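Local coordinates for protein tumour necrosis factor receptor (Ectromelia virus, PDB 3ON9) that probably blunts host immune defence by binding tumour necrosis factor and chemokines, with this chain forming its C-terminal SECRET domain, at residues 85-96 with 112-123. Residues are numbered along the deposited sequence; the frame is centred on the assembly and turned at random. Where two conformers were deposited one is given.
Sequences LEIKCNSGRESR and TVTVVGDCLSNL
Val116 lies in the crook of segment 85-96, its two methyls shared among side chains from the strands on either side: CG1 meets Lys88 CD at 3.8 Å, and CG2 meets Ser95 CB at 3.8 Å and the extended chain of Glu86. A compact branched residue suits this place, since CH2 groups of its polar neighbours can pack against its methyls. Lys88, its chain bent at chi2 (63°) and again at chi4, brings NZ to Cys89 O, 3.0 Å; Gly92 N reaches the same oxygen from the opposite face, closing the type I turn. Ile87 works on the other face of the sheet, its backbone N hydrogen-bonded to Thr114 O at 2.9 Å, its branched apolar chain suiting the buried side near Leu123. The Cys89–Cys119 disulfide ties the strand end to the loop after Gly117. Gly92 and Gly117 bring their CA atoms within 3.6 Å, and a CB on Gly92 would clash with Val116 O. Arg96 runs its CH2 chain alongside Val115, CG 3.5 Å from Val115 CG1, while its NE donates to a water held by Gly117 O. Strand 110-116 thus runs between parallel strand 82-89 and antiparallel strand 95-97 at one sheet edge, with Leu85 and Val113 packed on strand 122-130 of the facing sheet in the beta-sandwich.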
ATOM      1  N   LEU A  85       0.744  -4.799   5.825  1.00 16.61           N
ATOM      2  CA  LEU A  85       1.457  -4.761   4.567  1.00 14.87           C
ATOM      3  C   LEU A  85       2.868  -5.242   4.815  1.00 17.35           C
ATOM      4  O   LEU A  85       3.517  -4.791   5.749  1.00 17.73           O
ATOM      5  CB  LEU A  85       1.510  -3.314   4.078  1.00 19.95           C
ATOM      6  CG  LEU A  85       1.926  -3.062   2.643  1.00 18.87           C
ATOM      7  CD1 LEU A  85       0.884  -3.655   1.673  1.00 15.17           C
ATOM      8  CD2 LEU A  85       2.087  -1.561   2.414  1.00 21.17           C
ATOM      9  N   GLU A  86       3.337  -6.165   3.985  1.00 16.58           N
ATOM     10  CA  GLU A  86       4.702  -6.655   4.082  1.00 19.06           C
ATOM     11  C   GLU A  86       5.369  -6.548   2.726  1.00 16.88           C
ATOM     12  O   GLU A  86       4.795  -6.943   1.707  1.00 17.91           O
ATOM     13  CB  GLU A  86       4.708  -8.119   4.545  1.00 22.20           C
ATOM     14  CG  GLU A  86       6.092  -8.767   4.525  1.00 24.40           C
ATOM     15  CD  GLU A  86       6.026 -10.291   4.449  1.00 27.16           C
ATOM     16  OE1 GLU A  86       6.181 -10.939   5.510  1.00 21.79           O
ATOM     17  OE2 GLU A  86       5.801 -10.839   3.342  1.00 25.91           O
ATOM     18  N   ILE A  87       6.573  -5.977   2.712  1.00 14.50           N
ATOM     19  CA  ILE A  87       7.391  -5.935   1.510  1.00 15.85           C
ATOM     20  C   ILE A  87       8.535  -6.934   1.695  1.00 17.65           C
ATOM     21  O   ILE A  87       9.378  -6.770   2.588  1.00 19.21           O
ATOM     22  CB  ILE A  87       7.938  -4.508   1.243  1.00 17.52           C
ATOM     23  CG1 ILE A  87       6.786  -3.512   1.013  1.00 20.28           C
ATOM     24  CG2 ILE A  87       8.886  -4.508   0.032  1.00 17.71           C
ATOM     25  CD1 ILE A  87       6.132  -2.963   2.277  1.00 19.33           C
ATOM     26  N   LYS A  88       8.555  -7.968   0.858  1.00 15.98           N
ATOM     27  CA  LYS A  88       9.509  -9.072   1.005  1.00 16.43           C
ATOM     28  C   LYS A  88      10.534  -9.097  -0.122  1.00 17.29           C
ATOM     29  O   LYS A  88      10.181  -9.310  -1.285  1.00 16.87           O
ATOM     30  CB  LYS A  88       8.760 -10.412   1.074  1.00 17.00           C
ATOM     31  CG  LYS A  88       9.633 -11.663   0.898  1.00 18.99           C
ATOM     32  CD  LYS A  88      10.662 -11.790   2.018  1.00 20.22           C
ATOM     33  CE  LYS A  88      11.188 -13.221   2.151  1.00 21.27           C
ATOM     34  NZ  LYS A  88      11.764 -13.750   0.871  1.00 19.30           N
ATOM     35  N   CYS A  89      11.800  -8.855   0.235  1.00 15.98           N
ATOM     36  CA  CYS A  89      12.918  -8.941  -0.701  1.00 16.42           C
ATOM     37  C   CYS A  89      13.279 -10.390  -0.946  1.00 18.43           C
ATOM     38  O   CYS A  89      13.164 -11.211  -0.048  1.00 19.58           O
ATOM     39  CB  CYS A  89      14.170  -8.265  -0.130  1.00 16.84           C
ATOM     40  SG  CYS A  89      14.046  -6.460   0.086  1.00 18.74           S
ATOM     41  N   ASN A  90      13.776 -10.676  -2.142  1.00 17.53           N
ATOM     42  CA  ASN A  90      14.075 -12.043  -2.535  1.00 19.60           C
ATOM     43  C   ASN A  90      14.865 -12.833  -1.506  1.00 23.46           C
ATOM     44  O   ASN A  90      14.495 -13.957  -1.177  1.00 25.65           O
ATOM     45  CB  ASN A  90      14.794 -12.083  -3.883  1.00 18.85           C
ATOM     46  CG  ASN A  90      15.101 -13.492  -4.315  1.00 20.77           C
ATOM     47  OD1 ASN A  90      14.205 -14.231  -4.760  1.00 21.67           O
ATOM     48  ND2 ASN A  90      16.358 -13.891  -4.163  1.00 17.79           N
ATOM     49  N   SER A  91      15.951 -12.276  -0.990  1.00 23.37           N
ATOM     50  CA  SER A  91      16.764 -13.025  -0.034  0.54 25.94           C
ATOM     51  C   SER A  91      16.733 -12.418   1.366  1.00 26.41           C
ATOM     52  O   SER A  91      17.673 -12.580   2.146  1.00 27.76           O
ATOM     53  CB  SER A  91      18.200 -13.164  -0.544  0.54 27.46           C
ATOM     54  OG  SER A  91      18.257 -14.074  -1.635  0.54 28.58           O
ATOM     55  N   GLY A  92      15.640 -11.731   1.680  1.00 21.53           N
ATOM     56  CA  GLY A  92      15.474 -11.127   2.989  1.00 21.45           C
ATOM     57  C   GLY A  92      15.494 -12.128   4.126  1.00 23.23           C
ATOM     58  O   GLY A  92      14.726 -13.101   4.128  1.00 25.30           O
ATOM     59  N   ARG A  93      16.353 -11.875   5.106  1.00 25.68           N
ATOM     60  CA  ARG A  93      16.579 -12.826   6.187  1.00 31.01           C
ATOM     61  C   ARG A  93      15.782 -12.485   7.430  1.00 24.06           C
ATOM     62  O   ARG A  93      15.403 -13.373   8.187  1.00 27.41           O
ATOM     63  CB  ARG A  93      18.070 -12.894   6.546  1.00 37.75           C
ATOM     64  CG  ARG A  93      18.965 -13.446   5.441  1.00 43.02           C
ATOM     65  CD  ARG A  93      20.413 -13.564   5.906  1.00 50.86           C
ATOM     66  NE  ARG A  93      20.960 -12.281   6.341  1.00 55.21           N
ATOM     67  CZ  ARG A  93      21.562 -11.411   5.534  1.00 60.00           C
ATOM     68  NH1 ARG A  93      21.695 -11.684   4.243  1.00 58.11           N
ATOM     69  NH2 ARG A  93      22.030 -10.266   6.016  1.00 61.46           N
ATOM     70  N   GLU A  94      15.526 -11.201   7.652  1.00 22.71           N
ATOM     71  CA  GLU A  94      14.837 -10.826   8.875  1.00 25.27           C
ATOM     72  C   GLU A  94      13.860  -9.684   8.676  1.00 26.31           C
ATOM     73  O   GLU A  94      14.167  -8.704   7.999  1.00 24.25           O
ATOM     74  CB  GLU A  94      15.849 -10.473   9.961  1.00 28.22           C
ATOM     75  CG  GLU A  94      15.214 -10.140  11.300  1.00 34.89           C
ATOM     76  CD  GLU A  94      16.242  -9.959  12.398  1.00 41.48           C
ATOM     77  OE1 GLU A  94      16.035  -9.099  13.278  1.00 42.83           O
ATOM     78  OE2 GLU A  94      17.263 -10.678  12.373  1.00 46.87           O
ATOM     79  N   SER A  95      12.681  -9.825   9.281  1.00 25.37           N
ATOM     80  CA  SER A  95      11.633  -8.814   9.199  1.00 21.79           C
ATOM     81  C   SER A  95      11.887  -7.665  10.175  1.00 22.52           C
ATOM     82  O   SER A  95      12.563  -7.823  11.199  1.00 24.56           O
ATOM     83  CB  SER A  95      10.268  -9.445   9.489  1.00 19.48           C
ATOM     84  OG  SER A  95      10.214  -9.916  10.830  1.00 22.51           O
ATOM     85  N   ARG A  96      11.348  -6.501   9.840  1.00 19.89           N
ATOM     86  CA  ARG A  96      11.394  -5.355  10.738  1.00 22.62           C
ATOM     87  C   ARG A  96      10.197  -4.462  10.471  1.00 22.37           C
ATOM     88  O   ARG A  96       9.614  -4.490   9.391  1.00 21.79           O
ATOM     89  CB  ARG A  96      12.705  -4.580  10.595  1.00 28.47           C
ATOM     90  CG  ARG A  96      12.793  -3.713   9.366  1.00 25.24           C
ATOM     91  CD  ARG A  96      14.095  -2.917   9.381  1.00 30.85           C
ATOM     92  NE  ARG A  96      14.220  -2.042   8.220  1.00 33.76           N
ATOM     93  CZ  ARG A  96      14.014  -0.728   8.255  1.00 40.38           C
ATOM     94  NH1 ARG A  96      13.664  -0.145   9.392  1.00 33.71           N
ATOM     95  NH2 ARG A  96      14.155   0.003   7.155  1.00 42.96           N
ATOM     96  N   THR A 112      -0.076  -1.897  10.154  1.00 18.01           N
ATOM     97  CA  THR A 112       1.324  -2.263  10.353  1.00 18.28           C
ATOM     98  C   THR A 112       1.972  -2.449   9.004  1.00 19.09           C
ATOM     99  O   THR A 112       1.354  -2.971   8.066  1.00 20.75           O
ATOM    100  CB  THR A 112       1.511  -3.553  11.172  1.00 19.28           C
ATOM    101  OG1 THR A 112       1.225  -4.702  10.356  1.00 28.52           O
ATOM    102  CG2 THR A 112       0.628  -3.531  12.406  1.00 18.12           C
ATOM    103  N   VAL A 113       3.215  -1.998   8.908  1.00 17.23           N
ATOM    104  CA  VAL A 113       3.995  -2.106   7.693  1.00 16.87           C
ATOM    105  C   VAL A 113       5.324  -2.728   8.058  1.00 17.12           C
ATOM    106  O   VAL A 113       6.012  -2.259   8.974  1.00 16.75           O
ATOM    107  CB  VAL A 113       4.230  -0.732   7.054  1.00 18.73           C
ATOM    108  CG1 VAL A 113       5.211  -0.855   5.890  1.00 17.95           C
ATOM    109  CG2 VAL A 113       2.893  -0.123   6.610  1.00 17.99           C
ATOM    110  N   THR A 114       5.669  -3.798   7.356  1.00 17.02           N
ATOM    111  CA  THR A 114       6.860  -4.588   7.642  0.58 19.34           C
ATOM    112  C   THR A 114       7.702  -4.714   6.383  1.00 17.60           C
ATOM    113  O   THR A 114       7.153  -4.789   5.291  1.00 16.60           O
ATOM    114  CB  THR A 114       6.461  -6.004   8.092  0.58 20.30           C
ATOM    115  OG1 THR A 114       5.846  -5.937   9.383  0.58 23.32           O
ATOM    116  CG2 THR A 114       7.679  -6.924   8.151  0.58 20.20           C
ATOM    117  N   VAL A 115       9.020  -4.755   6.540  1.00 15.40           N
ATOM    118  CA  VAL A 115       9.911  -5.011   5.409  1.00 16.63           C
ATOM    119  C   VAL A 115      10.850  -6.162   5.781  1.00 20.65           C
ATOM    120  O   VAL A 115      11.274  -6.273   6.938  1.00 18.86           O
ATOM    121  CB  VAL A 115      10.704  -3.746   4.994  1.00 17.49           C
ATOM    122  CG1 VAL A 115      11.498  -3.177   6.181  1.00 23.47           C
ATOM    123  CG2 VAL A 115      11.609  -4.042   3.821  1.00 19.63           C
ATOM    124  N   VAL A 116      11.143  -7.029   4.812  1.00 17.25           N
ATOM    125  CA  VAL A 116      11.999  -8.191   5.031  1.00 16.54           C
ATOM    126  C   VAL A 116      13.167  -8.126   4.044  1.00 15.90           C
ATOM    127  O   VAL A 116      12.998  -8.318   2.838  1.00 17.27           O
ATOM    128  CB  VAL A 116      11.219  -9.533   4.883  1.00 16.20           C
ATOM    129  CG1 VAL A 116      12.077 -10.693   5.369  1.00 17.77           C
ATOM    130  CG2 VAL A 116       9.887  -9.495   5.666  1.00 18.03           C
ATOM    131  N   GLY A 117      14.353  -7.819   4.560  1.00 18.10           N
ATOM    132  CA  GLY A 117      15.519  -7.637   3.717  1.00 19.10           C
ATOM    133  C   GLY A 117      15.876  -6.174   3.490  1.00 18.95           C
ATOM    134  O   GLY A 117      15.117  -5.271   3.833  1.00 23.14           O
ATOM    135  N   ASP A 118      17.034  -5.951   2.886  1.00 20.26           N
ATOM    136  CA  ASP A 118      17.537  -4.605   2.679  1.00 22.86           C
ATOM    137  C   ASP A 118      17.790  -4.301   1.207  1.00 21.91           C
ATOM    138  O   ASP A 118      18.697  -3.529   0.870  1.00 22.42           O
ATOM    139  CB  ASP A 118      18.813  -4.397   3.498  1.00 29.78           C
ATOM    140  CG  ASP A 118      19.898  -5.402   3.159  1.00 37.59           C
ATOM    141  OD1 ASP A 118      19.677  -6.260   2.274  1.00 42.34           O
ATOM    142  OD2 ASP A 118      20.980  -5.334   3.783  1.00 51.02           O
ATOM    143  N   CYS A 119      16.970  -4.878   0.331  1.00 19.11           N
ATOM    144  CA  CYS A 119      17.156  -4.728  -1.107  1.00 19.86           C
ATOM    145  C   CYS A 119      16.758  -3.341  -1.615  1.00 19.62           C
ATOM    146  O   CYS A 119      17.126  -2.957  -2.728  1.00 20.11           O
ATOM    147  CB  CYS A 119      16.393  -5.815  -1.880  1.00 18.66           C
ATOM    148  SG  CYS A 119      14.578  -5.759  -1.741  1.00 21.21           S
ATOM    149  N   LEU A 120      16.018  -2.587  -0.805  1.00 15.60           N
ATOM    150  CA  LEU A 120      15.609  -1.242  -1.227  1.00 19.48           C
ATOM    151  C   LEU A 120      16.407  -0.137  -0.551  1.00 17.98           C
ATOM    152  O   LEU A 120      16.598  -0.154   0.661  1.00 21.00           O
ATOM    153  CB  LEU A 120      14.120  -1.004  -0.965  1.00 17.85           C
ATOM    154  CG  LEU A 120      13.160  -1.939  -1.708  1.00 17.45           C
ATOM    155  CD1 LEU A 120      11.725  -1.620  -1.304  1.00 19.36           C
ATOM    156  CD2 LEU A 120      13.336  -1.819  -3.214  1.00 17.76           C
ATOM    157  N   SER A 121      16.856   0.833  -1.347  1.00 17.62           N
ATOM    158  CA  SER A 121      17.484   2.035  -0.805  1.00 16.57           C
ATOM    159  C   SER A 121      16.425   3.057  -0.380  1.00 18.40           C
ATOM    160  O   SER A 121      16.664   3.855   0.519  1.00 19.14           O
ATOM    161  CB  SER A 121      18.450   2.644  -1.824  1.00 19.69           C
ATOM    162  OG  SER A 121      17.770   3.167  -2.938  1.00 24.86           O
ATOM    163  N   ASN A 122      15.255   3.024  -1.019  1.00 16.19           N
ATOM    164  CA  ASN A 122      14.144   3.889  -0.623  1.00 13.87           C
ATOM    165  C   ASN A 122      12.849   3.103  -0.671  1.00 15.22           C
ATOM    166  O   ASN A 122      12.574   2.436  -1.660  1.00 16.34           O
ATOM    167  CB  ASN A 122      13.977   5.093  -1.570  1.00 15.50           C
ATOM    168  CG  ASN A 122      15.263   5.868  -1.796  1.00 19.89           C
ATOM    169  OD1 ASN A 122      16.205   5.369  -2.415  1.00 19.89           O
ATOM    170  ND2 ASN A 122      15.288   7.123  -1.335  1.00 18.21           N
ATOM    171  N   LEU A 123      12.062   3.197   0.393  1.00 15.99           N
ATOM    172  CA  LEU A 123      10.758   2.548   0.451  1.00 16.24           C
ATOM    173  C   LEU A 123       9.803   3.517   1.114  1.00 14.75           C
ATOM    174  O   LEU A 123      10.029   3.934   2.252  1.00 15.20           O
ATOM    175  CB  LEU A 123      10.844   1.258   1.273  1.00 15.73           C
ATOM    176  CG  LEU A 123       9.527   0.565   1.649  1.00 15.19           C
ATOM    177  CD1 LEU A 123       8.684   0.255   0.393  1.00 14.51           C
ATOM    178  CD2 LEU A 123       9.783  -0.706   2.455  1.00 18.16           C
TER
HETATM  179  O   HOH W   1       2.990  -5.630   8.172  1.00 24.91           O
HETATM  180  O   HOH W   2      14.355  -6.140   7.194  1.00 31.37           O
HETATM  181  O   HOH W   3      14.981  -3.525   6.238  1.00 37.91           O